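Local structure of cryptic loci regulator 2 (Schizosaccharomyces pombe 972h-, 5IKJ) at residues C231-T235 against Y236-S240; C486-A489 against D490-G493; S516-L519 against S520-S524. The protein acts upstream of histone deacetylases to promote transcriptional silencing and nucleosome positioning at heterochromatic loci as part of the SHREC repressor complex. All blocks are in the same frame, centred on the assembly; numbering follows the deposited sequence.

Contact 1: C231-T235 against Y236-S240; sequences CKDDT and YTWPS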
loop_
_atom_site.group_PDB
_atom_site.type_symbol
_atom_site.label_atom_id
_atom_site.label_comp_id
_atom_site.label_asym_id
_atom_site.label_seq_id
_atom_site.Cartn_x
_atom_site.Cartn_y
_atom_site.Cartn_z
ATOM N N CYS A 231 1.806 -0.014 -2.101
ATOM C CA CYS A 231 2.865 0.974 -2.266
ATOM C C CYS A 231 4.178 0.464 -1.689
ATOM O O CYS A 231 5.219 0.484 -2.357
ATOM C CB CYS A 231 2.446 2.275 -1.582
ATOM S SG CYS A 231 3.602 3.623 -1.774
ATOM N N LYS A 232 4.144 0.001 -0.440
ATOM C CA LYS A 232 5.351 -0.500 0.207
ATOM C C LYS A 232 5.977 -1.631 -0.599
ATOM O O LYS A 232 7.202 -1.693 -0.749
ATOM C CB LYS A 232 5.018 -0.965 1.623
ATOM C CG LYS A 232 6.223 -1.181 2.520
ATOM C CD LYS A 232 5.788 -1.515 3.940
ATOM C CE LYS A 232 6.969 -1.861 4.836
ATOM N NZ LYS A 232 7.864 -0.696 5.086
ATOM N N ASP A 233 5.152 -2.534 -1.133
ATOM C CA ASP A 233 5.690 -3.651 -1.901
ATOM C C ASP A 233 6.295 -3.180 -3.217
ATOM O O ASP A 233 7.332 -3.696 -3.648
ATOM C CB ASP A 233 4.598 -4.692 -2.153
ATOM C CG ASP A 233 4.132 -5.371 -0.878
ATOM O OD1 ASP A 233 4.833 -5.259 0.149
ATOM O OD2 ASP A 233 3.066 -6.021 -0.907
ATOM N N ASP A 234 5.671 -2.194 -3.866
ATOM C CA ASP A 234 6.170 -1.707 -5.148
ATOM C C ASP A 234 7.428 -0.858 -5.008
ATOM O O ASP A 234 8.114 -0.625 -6.010
ATOM C CB ASP A 234 5.084 -0.896 -5.859
ATOM C CG ASP A 234 4.039 -1.775 -6.524
ATOM O OD1 ASP A 234 4.062 -3.005 -6.305
ATOM O OD2 ASP A 234 3.192 -1.233 -7.264
ATOM N N THR A 235 7.745 -0.384 -3.800
ATOM C CA THR A 235 8.904 0.475 -3.597
ATOM C C THR A 235 9.872 -0.022 -2.532
ATOM O O THR A 235 10.995 0.488 -2.471
ATOM C CB THR A 235 8.460 1.897 -3.216
ATOM O OG1 THR A 235 7.810 1.876 -1.941
ATOM C CG2 THR A 235 7.504 2.464 -4.259
ATOM N N TYR A 236 9.486 -0.994 -1.702
ATOM C CA TYR A 236 10.338 -1.439 -0.606
ATOM C C TYR A 236 10.448 -2.959 -0.550
ATOM O O TYR A 236 11.557 -3.502 -0.537
ATOM C CB TYR A 236 9.804 -0.891 0.721
ATOM C CG TYR A 236 10.471 -1.459 1.953
ATOM C CD1 TYR A 236 11.670 -0.940 2.423
ATOM C CD2 TYR A 236 9.892 -2.506 2.657
ATOM C CE1 TYR A 236 12.278 -1.454 3.551
ATOM C CE2 TYR A 236 10.492 -3.027 3.786
ATOM C CZ TYR A 236 11.684 -2.498 4.228
ATOM O OH TYR A 236 12.282 -3.016 5.353
ATOM N N THR A 237 9.312 -3.657 -0.525
ATOM C CA THR A 237 9.326 -5.094 -0.257
ATOM C C THR A 237 9.685 -5.899 -1.503
ATOM O O THR A 237 10.659 -6.661 -1.504
ATOM C CB THR A 237 7.967 -5.535 0.290
ATOM O OG1 THR A 237 7.416 -4.494 1.106
ATOM C CG2 THR A 237 8.117 -6.794 1.127
ATOM N N TRP A 238 8.905 -5.750 -2.570
ATOM C CA TRP A 238 9.120 -6.483 -3.819
ATOM C C TRP A 238 9.126 -5.502 -4.984
ATOM O O TRP A 238 8.290 -5.579 -5.890
ATOM C CB TRP A 238 8.044 -7.552 -4.001
ATOM C CG TRP A 238 7.670 -8.253 -2.729
ATOM C CD1 TRP A 238 6.540 -8.060 -1.989
ATOM C CD2 TRP A 238 8.432 -9.254 -2.042
ATOM N NE1 TRP A 238 6.549 -8.880 -0.887
ATOM C CE2 TRP A 238 7.699 -9.624 -0.896
ATOM C CE3 TRP A 238 9.662 -9.873 -2.285
ATOM C CZ2 TRP A 238 8.155 -10.584 0.005
ATOM C CZ3 TRP A 238 10.112 -10.828 -1.390
ATOM C CH2 TRP A 238 9.360 -11.173 -0.259
ATOM N N PRO A 239 10.073 -4.559 -4.992
ATOM C CA PRO A 239 9.998 -3.457 -5.964
ATOM C C PRO A 239 10.359 -3.847 -7.386
ATOM O O PRO A 239 9.826 -3.243 -8.326
ATOM C CB PRO A 239 10.988 -2.431 -5.396
ATOM C CG PRO A 239 11.966 -3.249 -4.618
ATOM C CD PRO A 239 11.167 -4.369 -4.023
ATOM N N SER A 240 11.251 -4.815 -7.588
ATOM C CA SER A 240 11.680 -5.183 -8.937
ATOM C C SER A 240 10.626 -6.119 -9.513
ATOM O O SER A 240 10.741 -7.345 -9.444
ATOM C CB SER A 240 13.062 -5.827 -8.912
ATOM O OG SER A 240 13.684 -5.742 -10.184
#

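Contact 2: C486-A489 against D490-G493; sequences CPFA and DVLG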
loop_
_atom_site.group_PDB
_atom_site.type_symbol
_atom_site.label_atom_id
_atom_site.label_comp_id
_atom_site.label_asym_id
_atom_site.label_seq_id
_atom_site.Cartn_x
_atom_site.Cartn_y
_atom_site.Cartn_z
ATOM N N CYS A 486 9.541 18.945 -9.851
ATOM C CA CYS A 486 9.262 19.087 -11.268
ATOM C C CYS A 486 7.810 18.725 -11.530
ATOM O O CYS A 486 7.217 17.943 -10.779
ATOM C CB CYS A 486 10.173 18.189 -12.117
ATOM S SG CYS A 486 9.838 16.422 -11.943
ATOM N N PRO A 487 7.208 19.279 -12.577
ATOM C CA PRO A 487 5.832 18.905 -12.905
ATOM C C PRO A 487 5.770 17.505 -13.492
ATOM O O PRO A 487 6.755 16.963 -13.998
ATOM C CB PRO A 487 5.409 19.960 -13.931
ATOM C CG PRO A 487 6.683 20.362 -14.587
ATOM C CD PRO A 487 7.747 20.276 -13.520
ATOM N N PHE A 488 4.576 16.916 -13.407
ATOM C CA PHE A 488 4.330 15.629 -14.047
ATOM C C PHE A 488 4.759 15.647 -15.509
ATOM O O PHE A 488 5.128 14.606 -16.064
ATOM C CB PHE A 488 2.844 15.283 -13.917
ATOM C CG PHE A 488 2.488 13.886 -14.348
ATOM C CD1 PHE A 488 3.317 12.814 -14.067
ATOM C CD2 PHE A 488 1.293 13.648 -15.007
ATOM C CE1 PHE A 488 2.970 11.532 -14.458
ATOM C CE2 PHE A 488 0.940 12.372 -15.397
ATOM C CZ PHE A 488 1.778 11.312 -15.123
ATOM N N ALA A 489 4.732 16.824 -16.142
ATOM C CA ALA A 489 5.126 16.941 -17.543
ATOM C C ALA A 489 6.568 16.506 -17.775
ATOM O O ALA A 489 6.912 16.081 -18.884
ATOM C CB ALA A 489 4.937 18.383 -18.015
ATOM N N ASP A 490 7.426 16.609 -16.761
ATOM C CA ASP A 490 8.839 16.281 -16.905
ATOM C C ASP A 490 9.184 14.894 -16.381
ATOM O O ASP A 490 10.363 14.525 -16.376
ATOM C CB ASP A 490 9.699 17.335 -16.194
ATOM C CG ASP A 490 9.729 18.659 -16.936
ATOM O OD1 ASP A 490 9.657 18.645 -18.182
ATOM O OD2 ASP A 490 9.824 19.713 -16.275
ATOM N N VAL A 491 8.197 14.125 -15.936
ATOM C CA VAL A 491 8.401 12.725 -15.583
ATOM C C VAL A 491 8.241 11.890 -16.845
ATOM O O VAL A 491 7.217 11.980 -17.534
ATOM C CB VAL A 491 7.412 12.278 -14.494
ATOM C CG1 VAL A 491 7.632 10.813 -14.142
ATOM C CG2 VAL A 491 7.558 13.148 -13.255
ATOM N N LEU A 492 9.251 11.080 -17.150
ATOM C CA LEU A 492 9.273 10.306 -18.384
ATOM C C LEU A 492 8.799 8.873 -18.201
ATOM O O LEU A 492 8.268 8.284 -19.149
ATOM C CB LEU A 492 10.689 10.296 -18.971
ATOM C CG LEU A 492 11.303 11.679 -19.210
ATOM C CD1 LEU A 492 12.734 11.560 -19.713
ATOM C CD2 LEU A 492 10.463 12.490 -20.189
ATOM N N GLY A 493 8.972 8.303 -17.019
ATOM C CA GLY A 493 8.516 6.952 -16.768
ATOM C C GLY A 493 9.211 6.374 -15.551
ATOM O O GLY A 493 9.913 7.071 -14.821
HETATM O O HOH W 1 5.525 13.369 -20.093
#

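Contact 3: S516-L519 against S520-S524; sequences SSRL and SAVGS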
loop_
_atom_site.group_PDB
_atom_site.type_symbol
_atom_site.label_atom_id
_atom_site.label_comp_id
_atom_site.label_asym_id
_atom_site.label_seq_id
_atom_site.Cartn_x
_atom_site.Cartn_y
_atom_site.Cartn_z
ATOM N N SER A 516 -10.560 9.344 -14.634
ATOM C CA SER A 516 -10.907 9.261 -13.224
ATOM C C SER A 516 -10.460 7.958 -12.581
ATOM O O SER A 516 -10.551 7.826 -11.356
ATOM C CB SER A 516 -12.420 9.403 -13.053
ATOM O OG SER A 516 -13.098 8.356 -13.728
ATOM N N SER A 517 -9.973 7.005 -13.368
ATOM C CA SER A 517 -9.768 5.647 -12.891
ATOM C C SER A 517 -9.024 4.866 -13.960
ATOM O O SER A 517 -9.080 5.211 -15.143
ATOM C CB SER A 517 -11.111 4.976 -12.577
ATOM O OG SER A 517 -10.928 3.666 -12.077
ATOM N N ARG A 518 -8.323 3.813 -13.533
ATOM C CA ARG A 518 -7.713 2.906 -14.498
ATOM C C ARG A 518 -8.778 2.137 -15.268
ATOM O O ARG A 518 -8.678 1.981 -16.489
ATOM C CB ARG A 518 -6.763 1.938 -13.789
ATOM C CG ARG A 518 -5.862 1.135 -14.723
ATOM C CD ARG A 518 -5.110 2.041 -15.683
ATOM N NE ARG A 518 -3.852 1.459 -16.140
ATOM C CZ ARG A 518 -2.992 2.078 -16.943
ATOM N NH1 ARG A 518 -3.251 3.302 -17.385
ATOM N NH2 ARG A 518 -1.868 1.477 -17.305
ATOM N N LEU A 519 -9.809 1.657 -14.569
ATOM C CA LEU A 519 -10.895 0.948 -15.237
ATOM C C LEU A 519 -11.569 1.830 -16.280
ATOM O O LEU A 519 -11.974 1.347 -17.345
ATOM C CB LEU A 519 -11.914 0.466 -14.204
ATOM C CG LEU A 519 -13.059 -0.408 -14.723
ATOM C CD1 LEU A 519 -12.529 -1.662 -15.403
ATOM C CD2 LEU A 519 -13.990 -0.783 -13.582
ATOM N N SER A 520 -11.701 3.128 -15.993
ATOM C CA SER A 520 -12.321 4.038 -16.951
ATOM C C SER A 520 -11.503 4.134 -18.232
ATOM O O SER A 520 -12.064 4.215 -19.331
ATOM C CB SER A 520 -12.500 5.420 -16.321
ATOM O OG SER A 520 -12.764 6.397 -17.311
ATOM N N ALA A 521 -10.173 4.128 -18.112
ATOM C CA ALA A 521 -9.320 4.164 -19.294
ATOM C C ALA A 521 -9.257 2.810 -19.990
ATOM O O ALA A 521 -9.165 2.755 -21.220
ATOM C CB ALA A 521 -7.912 4.621 -18.913
ATOM N N VAL A 522 -9.298 1.718 -19.225
ATOM C CA VAL A 522 -9.297 0.388 -19.822
ATOM C C VAL A 522 -10.612 0.126 -20.545
ATOM O O VAL A 522 -10.626 -0.393 -21.668
ATOM C CB VAL A 522 -9.024 -0.674 -18.741
ATOM C CG1 VAL A 522 -9.219 -2.080 -19.294
ATOM C CG2 VAL A 522 -7.615 -0.518 -18.185
ATOM N N GLY A 523 -11.732 0.481 -19.922
ATOM C CA GLY A 523 -13.035 0.126 -20.446
ATOM C C GLY A 523 -13.473 -1.219 -19.907
ATOM O O GLY A 523 -12.727 -2.198 -19.995
ATOM N N SER A 524 -14.679 -1.283 -19.339
ATOM C CA SER A 524 -15.115 -2.509 -18.680
ATOM C C SER A 524 -15.199 -3.678 -19.654
ATOM O O SER A 524 -15.065 -4.836 -19.242
ATOM C CB SER A 524 -16.465 -2.286 -18.001
ATOM O OG SER A 524 -17.449 -1.913 -18.946
#

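Contact 1: C231-T235 against Y236-S240
Lys232 and Tyr236, one turn apart on helix 214-237, run side by side and point the same way, and the ammonium group ends over one face of the phenol ring. NZ lies 4.0 Å from the centroid of the Tyr236 ring and 26° off its normal, a cation-pi contact displaced toward the CD2-CE2 side. The lysine chain is extended up to its last bond, where chi4 of 67° bends NZ across the ring. A backbone acceptor of the other protein chain in the assembly also takes a hydrogen bond from NZ, so the amine is shared between the ring and that chain.

Asp233 is oriented likewise alongside Thr237: OG1 of Thr237 donates to OD1 of Asp233 at 2.9 Å, using the carboxylate's anti lone pair, and Gln75 NE2 donates to the same hydroxyl. Beyond it, the carboxylate reaches the rim of the Trp238 indole, where CG of Asp233 is 3.8 Å from CD1 of Trp238, the two planes standing 61° apart. The indole N-H itself bonds to Thr74 OG1.

The backbone beneath these side chains is widening. Lys232 O takes both Tyr236 N at 2.6 Å and Thr237 N at 2.9 Å, and these donors approach from opposite faces of its carbonyl plane. The first bond is bent at its hydrogen; the second, which spans five residues, is the straighter. Trp238 is the first residue to leave helical angles. One carbonyl shared between an i+4 and an i+5 donor is the pi-type widening with which helix 214-237 ends.

Contact 2: C486-A489 against D490-G493
Phe488 and Val491 meet on the sheet side of a tight turn, their side chains crossing at about a right angle. CD1 of Phe488 comes within 4.2 Å of CB of Val491, and SG of Cys486 meets the CG2 branch of the valine at the same separation. With CG of Phe488 anti to its backbone N (chi1 -171°), the ring packs onto Ile382 and Arg384 of strand 377-384 and Val425 of strand 425-436, and meets Trp334 edge to face. Two successive i+3 bonds close the turn: Asp490 N to Pro487 O at 2.9 Å and Val491 N to Phe488 O at 3.1 Å.

Against this apolar packing stands a polar side that meets the other protein chain and carries a water. There OD2 of Asp490 lies 3.5 Å from CD of Pro487, at the CG-CD edge of the ring, while OD1 accepts a hydrogen bond from the backbone of the other chain. With an alanine here, that backbone donor is likely to lose its carboxylate mate, and a gap to open beside Pro487. The water donates to Ala489 O at 3.3 Å and weakly to Val491 O.

A short 3-10 turn between two strands is consistent with the SH3-like fold suggested by the family. It links strand 482-487, where Cys486 bonds to Phe427 of strand 425-436, to strand 491-494, where Leu492 and Gly493 bond to Val396 of strand 394-397.

Contact 3: S516-L519 against S520-S524
Leu519 with Gly523, and Arg518 with Val522, form the two i+4 backbone bonds that, with a weak third, hold the short helix 518-522. Gly523 N donates to Leu519 O at 2.7 Å, and Val522 N reaches Arg518 O at 2.8 Å with the donor almost in line with the carbonyl bond (C=O...N angle 163°). The weak bond, Ala521 N to Ser517 O at 3.3 Å, begins the series. At the N-cap, OG of Ser517 is turned anti to its own backbone N (chi1 -178°), beside Leu519 N; this capping bond is weak, at 3.4 Å, and its geometry is doubtful.

One methyl meets an acceptor oxygen: CG2 of Val522 abuts Arg518 O at 3.2 Å. Nonpolar contacts are modest. The same methyl is 4.2 Å from CG of Arg518. Leu519 CD1 lies 4.3 Å from CA of Ser524, and the leucine also packs on Trp527 and on an aromatic side chain of the other protein chain. The CB atoms of Ser517 and Ser520 approach across the first turn to 4.0 Å.

The polar end of Arg518 bonds elsewhere, NE to Gly245 O and NH1 to Gly385 O, tying the helix start to two other parts of the chain.

At the far end, Gly523 leaves helical geometry with positive phi (89°), at backbone angles where a CB would be jammed against the preceding carbonyl. A serine N-cap at one end and a positive-phi glycine at the other are characteristic delimiters of a short alpha-helix.

The three contacts follow one another along the chain and do not touch. The centres of contacts 1 and 2 are about 21 Å apart, those of 2 and 3 about 22 Å, and those of 1 and 3 about 24 Å; the nearest atoms of contacts 2 and 3 are about 10 Å apart. Strands of the mixed sheet relate them: contact 1 packs on strand 387-390, contact 2 joins two of its strands, and contact 3 follows strand 513-514 and touches strand 333-340. All three also meet the other protein chain. None includes a ligand of the zinc ion, which is held by His189, Cys204, Cys206 and Cys209.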